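Local atomic coordinates of hydrogenase 3 maturation protease (PDB entry 2E85), a protein that cleaves a 32-residue peptide from the C terminus of the precursor of HycE, the large subunit of hydrogenase 3, during maturation of that enzyme. Residues Y125-Q129 with P130-A134; A134-T137 with V138-R141. The protein carries 1 engineered substitution. All blocks are in the same frame, centred on the assembly; numbering follows the deposited sequence.

In the fold
Along the chain, strand 111-116 of the central mixed sheet is followed by a loop that leads into helix 129-141. Contact 1 (125-129 with 130-134) covers the end of that loop and the first turn of the helix, closing the turn by i to i+4 bonds; contact 2 (134-137 with 138-141) takes over at the shared Ala134 and runs to Arg141. The two follow one another head to tail, their centres about 12 Å apart, so neither nests in nor crosses the other. Contact 1 meets Asp18 and the start of helix 21-31, whereas contact 2 packs on helix 21-31, strands 111-116 and 76-78, and Phe151.

Contact 1 of 2, residues Y125-Q129 with P130-A134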
loop_
_atom_site.group_PDB
_atom_site.type_symbol
_atom_site.label_atom_id
_atom_site.label_comp_id
_atom_site.label_asym_id
_atom_site.label_seq_id
_atom_site.Cartn_x
_atom_site.Cartn_y
_atom_site.Cartn_z
ATOM N N TYR B 125 -27.116 1.581 4.369
ATOM C CA TYR B 125 -27.566 2.451 5.459
ATOM C C TYR B 125 -27.613 3.912 4.970
ATOM O O TYR B 125 -26.819 4.312 4.085
ATOM C CB TYR B 125 -26.584 2.387 6.629
ATOM C CG TYR B 125 -26.575 1.111 7.452
ATOM C CD1 TYR B 125 -27.333 -0.027 7.083
ATOM C CD2 TYR B 125 -25.810 1.042 8.611
ATOM C CE1 TYR B 125 -27.284 -1.186 7.844
ATOM C CE2 TYR B 125 -25.751 -0.110 9.370
ATOM C CZ TYR B 125 -26.513 -1.217 8.995
ATOM O OH TYR B 125 -26.434 -2.368 9.761
ATOM N N PRO B 126 -28.498 4.735 5.566
ATOM C CA PRO B 126 -28.494 6.161 5.286
ATOM C C PRO B 126 -27.308 6.797 6.014
ATOM O O PRO B 126 -26.704 6.146 6.879
ATOM C CB PRO B 126 -29.808 6.632 5.908
ATOM C CG PRO B 126 -30.006 5.690 7.079
ATOM C CD PRO B 126 -29.557 4.371 6.536
ATOM N N MET B 127 -26.951 8.016 5.637
ATOM C CA MET B 127 -25.991 8.817 6.411
ATOM C C MET B 127 -26.728 9.514 7.557
ATOM O O MET B 127 -27.865 9.983 7.385
ATOM C CB MET B 127 -25.327 9.850 5.488
ATOM C CG MET B 127 -24.356 10.813 6.150
ATOM S SD MET B 127 -23.493 11.850 4.937
ATOM C CE MET B 127 -23.179 10.591 3.694
ATOM N N THR B 128 -26.096 9.617 8.721
ATOM C CA THR B 128 -26.751 10.295 9.838
ATOM C C THR B 128 -26.450 11.796 9.860
ATOM O O THR B 128 -25.475 12.266 9.272
ATOM C CB THR B 128 -26.425 9.637 11.190
ATOM O OG1 THR B 128 -25.035 9.812 11.494
ATOM C CG2 THR B 128 -26.788 8.133 11.190
ATOM N N GLN B 129 -27.328 12.563 10.488
ATOM C CA GLN B 129 -27.213 14.021 10.440
ATOM C C GLN B 129 -25.862 14.584 10.919
ATOM O O GLN B 129 -25.351 15.519 10.287
ATOM C CB GLN B 129 -28.368 14.672 11.197
ATOM C CG GLN B 129 -28.538 16.159 10.952
ATOM C CD GLN B 129 -28.835 16.476 9.509
ATOM O OE1 GLN B 129 -29.792 15.959 8.915
ATOM N NE2 GLN B 129 -28.029 17.346 8.938
ATOM N N PRO B 130 -25.328 14.101 12.055
ATOM C CA PRO B 130 -24.026 14.623 12.511
ATOM C C PRO B 130 -22.904 14.468 11.497
ATOM O O PRO B 130 -22.011 15.328 11.422
ATOM C CB PRO B 130 -23.763 13.802 13.767
ATOM C CG PRO B 130 -25.106 13.618 14.321
ATOM C CD PRO B 130 -25.880 13.200 13.084
ATOM N N ILE B 131 -22.980 13.423 10.675
ATOM C CA ILE B 131 -21.951 13.219 9.665
ATOM C C ILE B 131 -22.187 14.172 8.483
ATOM O O ILE B 131 -21.249 14.727 7.938
ATOM C CB ILE B 131 -21.911 11.703 9.271
ATOM C CG1 ILE B 131 -21.145 10.933 10.360
ATOM C CG2 ILE B 131 -21.245 11.505 7.911
ATOM C CD1 ILE B 131 -21.916 10.727 11.661
ATOM N N LYS B 132 -23.437 14.402 8.135
ATOM C CA LYS B 132 -23.775 15.349 7.068
ATOM C C LYS B 132 -23.285 16.723 7.432
ATOM O O LYS B 132 -22.682 17.406 6.597
ATOM C CB LYS B 132 -25.281 15.383 6.802
ATOM C CG LYS B 132 -25.810 14.093 6.162
ATOM C CD LYS B 132 -27.317 14.233 5.968
ATOM C CE LYS B 132 -27.969 12.937 5.613
ATOM N NZ LYS B 132 -29.361 13.225 5.160
ATOM N N ASP B 133 -23.563 17.125 8.678
ATOM C CA ASP B 133 -23.069 18.386 9.263
ATOM C C ASP B 133 -21.524 18.482 9.259
ATOM O O ASP B 133 -20.958 19.550 8.973
ATOM C CB ASP B 133 -23.579 18.548 10.707
ATOM C CG ASP B 133 -25.092 18.727 10.800
ATOM O OD1 ASP B 133 -25.762 19.015 9.786
ATOM O OD2 ASP B 133 -25.613 18.584 11.922
ATOM N N ALA B 134 -20.834 17.380 9.594
ATOM C CA ALA B 134 -19.364 17.378 9.650
ATOM C C ALA B 134 -18.843 17.594 8.242
ATOM O O ALA B 134 -17.850 18.305 8.044
ATOM C CB ALA B 134 -18.844 16.015 10.213
#
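The N-terminal turn of helix 129-141 is set up here, with Gln129 and Pro130 opening the helix. Thr128 sits at the N-cap position, but its side chain makes no capping bond; the backbone opens the helix instead, with Thr128 O accepting Lys132 N at 3.2 Å and, weakly, Ile131 N. Thr128 OG1 comes to 3.3 Å from the terminal methyl CD1 of Ile131. One residue on, Gln129 O receives Asp133 N at 2.9 Å.

The same pair is joined again by side chains. Gln129 leaves the backbone with CG anti to N (chi1 -167°) and bends at chi2, which brings NE2 to 2.9 Å from Asp133 OD1. OD1 lies in the plane of the Gln129 amide, but NE2 meets it from 45° above the carboxylate plane, so the two flat groups are turned well away from coplanar.

On another flank of the turn, the Met127 chain, straight as far as SD and bent at its last torsion, crosses Ile131 and Lys132 at a slant: CG is 3.6 Å from Ile131 CG2, and SD is 3.4 Å from Lys132 CG. The methylene CE of Lys132 approaches Met127 O at 3.4 Å.

In the fold, Met127 and Ile131 turn inward onto Asp18 and helix 21-31, touching Leu24 and Ala21 respectively, while Asp18 OD1 accepts Thr128 N and ties the incoming loop to the segment before that helix.

Contact 2 of 2, residues A134-T137 with V138-R141; sequences AVET and VYQR
Glu136 and Gln140 pair their side chains one turn apart on helix 129-141, which packs against the central sheet of this alpha/beta fold. Glu136 starts with CG anti to the backbone N (chi1 -171°). Its CB and CG make no close approach to 138-141, but a bend at chi2 turns the carboxylate toward the next turn, where Gln140 stands. CD then comes to 4.0 Å from Gln140 NE2. Both oxygens lie 4.0 Å from Tyr139 CD2; OE1 forms a salt bridge with Lys28 of helix 21-31, and OE2 accepts Gln140 NE2 at 2.9 Å. That bond is essentially straight (179° at the hydrogen); it uses the syn side of OE2, 31° out of the carboxylate plane, and the acceptor lies in the Gln140 amide plane. Were Glu136 cut back to an alanine, Lys28 would probably lose this anionic partner and the Gln140 amide would be likely to turn more freely.

The backbone evidence for regular helix is three successive i to i+4 bonds, from Val138 N, Tyr139 N and Gln140 N to the carbonyls of Ala134, Val135 and Glu136. Ala134, Val135 and Val138 touch strand 111-116, and Tyr139 reaches past Leu25 to Ala32 O through its hydroxyl.

One turn on from Thr137, Arg141 runs alongside it, with NH2 3.6 Å from Thr137 CG2. Thr137 OG1 is bonded to Asp133 O, while the guanidinium makes a cation-pi contact with Phe151 and donates through NH1 to Gly149 O. A water donates to Thr137 O at 2.8 Å and accepts from Arg141 NE at 3.0 Å.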
loop_
_atom_site.group_PDB
_atom_site.type_symbol
_atom_site.label_atom_id
_atom_site.label_comp_id
_atom_site.label_asym_id
_atom_site.label_seq_id
_atom_site.Cartn_x
_atom_site.Cartn_y
_atom_site.Cartn_z
ATOM N N ALA B 134 -20.834 17.380 9.594
ATOM C CA ALA B 134 -19.364 17.378 9.650
ATOM C C ALA B 134 -18.843 17.594 8.242
ATOM O O ALA B 134 -17.850 18.305 8.044
ATOM C CB ALA B 134 -18.844 16.015 10.213
ATOM N N VAL B 135 -19.489 16.951 7.264
ATOM C CA VAL B 135 -19.044 17.089 5.860
ATOM C C VAL B 135 -19.195 18.535 5.381
ATOM O O VAL B 135 -18.279 19.103 4.799
ATOM C CB VAL B 135 -19.745 16.054 4.913
ATOM C CG1 VAL B 135 -19.403 16.407 3.475
ATOM C CG2 VAL B 135 -19.252 14.635 5.275
ATOM N N GLU B 136 -20.325 19.139 5.717
ATOM C CA GLU B 136 -20.479 20.594 5.499
ATOM C C GLU B 136 -19.409 21.440 6.198
ATOM O O GLU B 136 -18.889 22.400 5.616
ATOM C CB GLU B 136 -21.894 21.009 5.909
ATOM C CG GLU B 136 -22.277 22.446 5.548
ATOM C CD GLU B 136 -22.323 22.763 4.042
ATOM O OE1 GLU B 136 -22.443 21.864 3.169
ATOM O OE2 GLU B 136 -22.271 23.968 3.724
ATOM N N THR B 137 -19.078 21.099 7.448
ATOM C CA THR B 137 -18.076 21.855 8.188
ATOM C C THR B 137 -16.718 21.835 7.466
ATOM O O THR B 137 -16.083 22.866 7.283
ATOM C CB THR B 137 -17.951 21.353 9.658
ATOM O OG1 THR B 137 -19.216 21.517 10.308
ATOM C CG2 THR B 137 -16.907 22.161 10.416
ATOM N N VAL B 138 -16.299 20.661 7.026
ATOM C CA VAL B 138 -15.021 20.500 6.358
ATOM C C VAL B 138 -15.073 21.255 5.014
ATOM O O VAL B 138 -14.147 21.954 4.648
ATOM C CB VAL B 138 -14.658 18.994 6.192
ATOM C CG1 VAL B 138 -13.399 18.849 5.383
ATOM C CG2 VAL B 138 -14.436 18.331 7.571
ATOM N N TYR B 139 -16.194 21.130 4.321
ATOM C CA TYR B 139 -16.367 21.747 3.007
ATOM C C TYR B 139 -16.200 23.253 3.095
ATOM O O TYR B 139 -15.546 23.844 2.258
ATOM C CB TYR B 139 -17.733 21.367 2.426
ATOM C CG TYR B 139 -18.160 22.150 1.217
ATOM C CD1 TYR B 139 -17.612 21.878 -0.051
ATOM C CD2 TYR B 139 -19.128 23.151 1.331
ATOM C CE1 TYR B 139 -18.017 22.585 -1.165
ATOM C CE2 TYR B 139 -19.516 23.882 0.246
ATOM C CZ TYR B 139 -18.967 23.589 -1.004
ATOM O OH TYR B 139 -19.363 24.307 -2.107
ATOM N N GLN B 140 -16.754 23.838 4.154
ATOM C CA GLN B 140 -16.711 25.277 4.358
ATOM C C GLN B 140 -15.341 25.760 4.801
ATOM O O GLN B 140 -15.088 26.965 4.832
ATOM C CB GLN B 140 -17.790 25.694 5.352
ATOM C CG GLN B 140 -19.178 25.511 4.752
ATOM C CD GLN B 140 -19.548 26.497 3.625
ATOM O OE1 GLN B 140 -18.838 27.472 3.359
ATOM N NE2 GLN B 140 -20.689 26.253 2.984
ATOM N N ARG B 141 -14.452 24.839 5.144
ATOM C CA ARG B 141 -13.105 25.277 5.504
ATOM C C ARG B 141 -12.131 25.127 4.363
ATOM O O ARG B 141 -10.995 25.557 4.473
ATOM C CB ARG B 141 -12.604 24.591 6.768
ATOM C CG ARG B 141 -13.518 24.998 7.917
ATOM C CD ARG B 141 -12.865 25.273 9.209
ATOM N NE ARG B 141 -13.893 25.094 10.210
ATOM C CZ ARG B 141 -13.676 24.579 11.403
ATOM N NH1 ARG B 141 -12.432 24.263 11.749
ATOM N NH2 ARG B 141 -14.694 24.410 12.249
HETATM O O HOH W 1 -16.444 25.251 8.643
#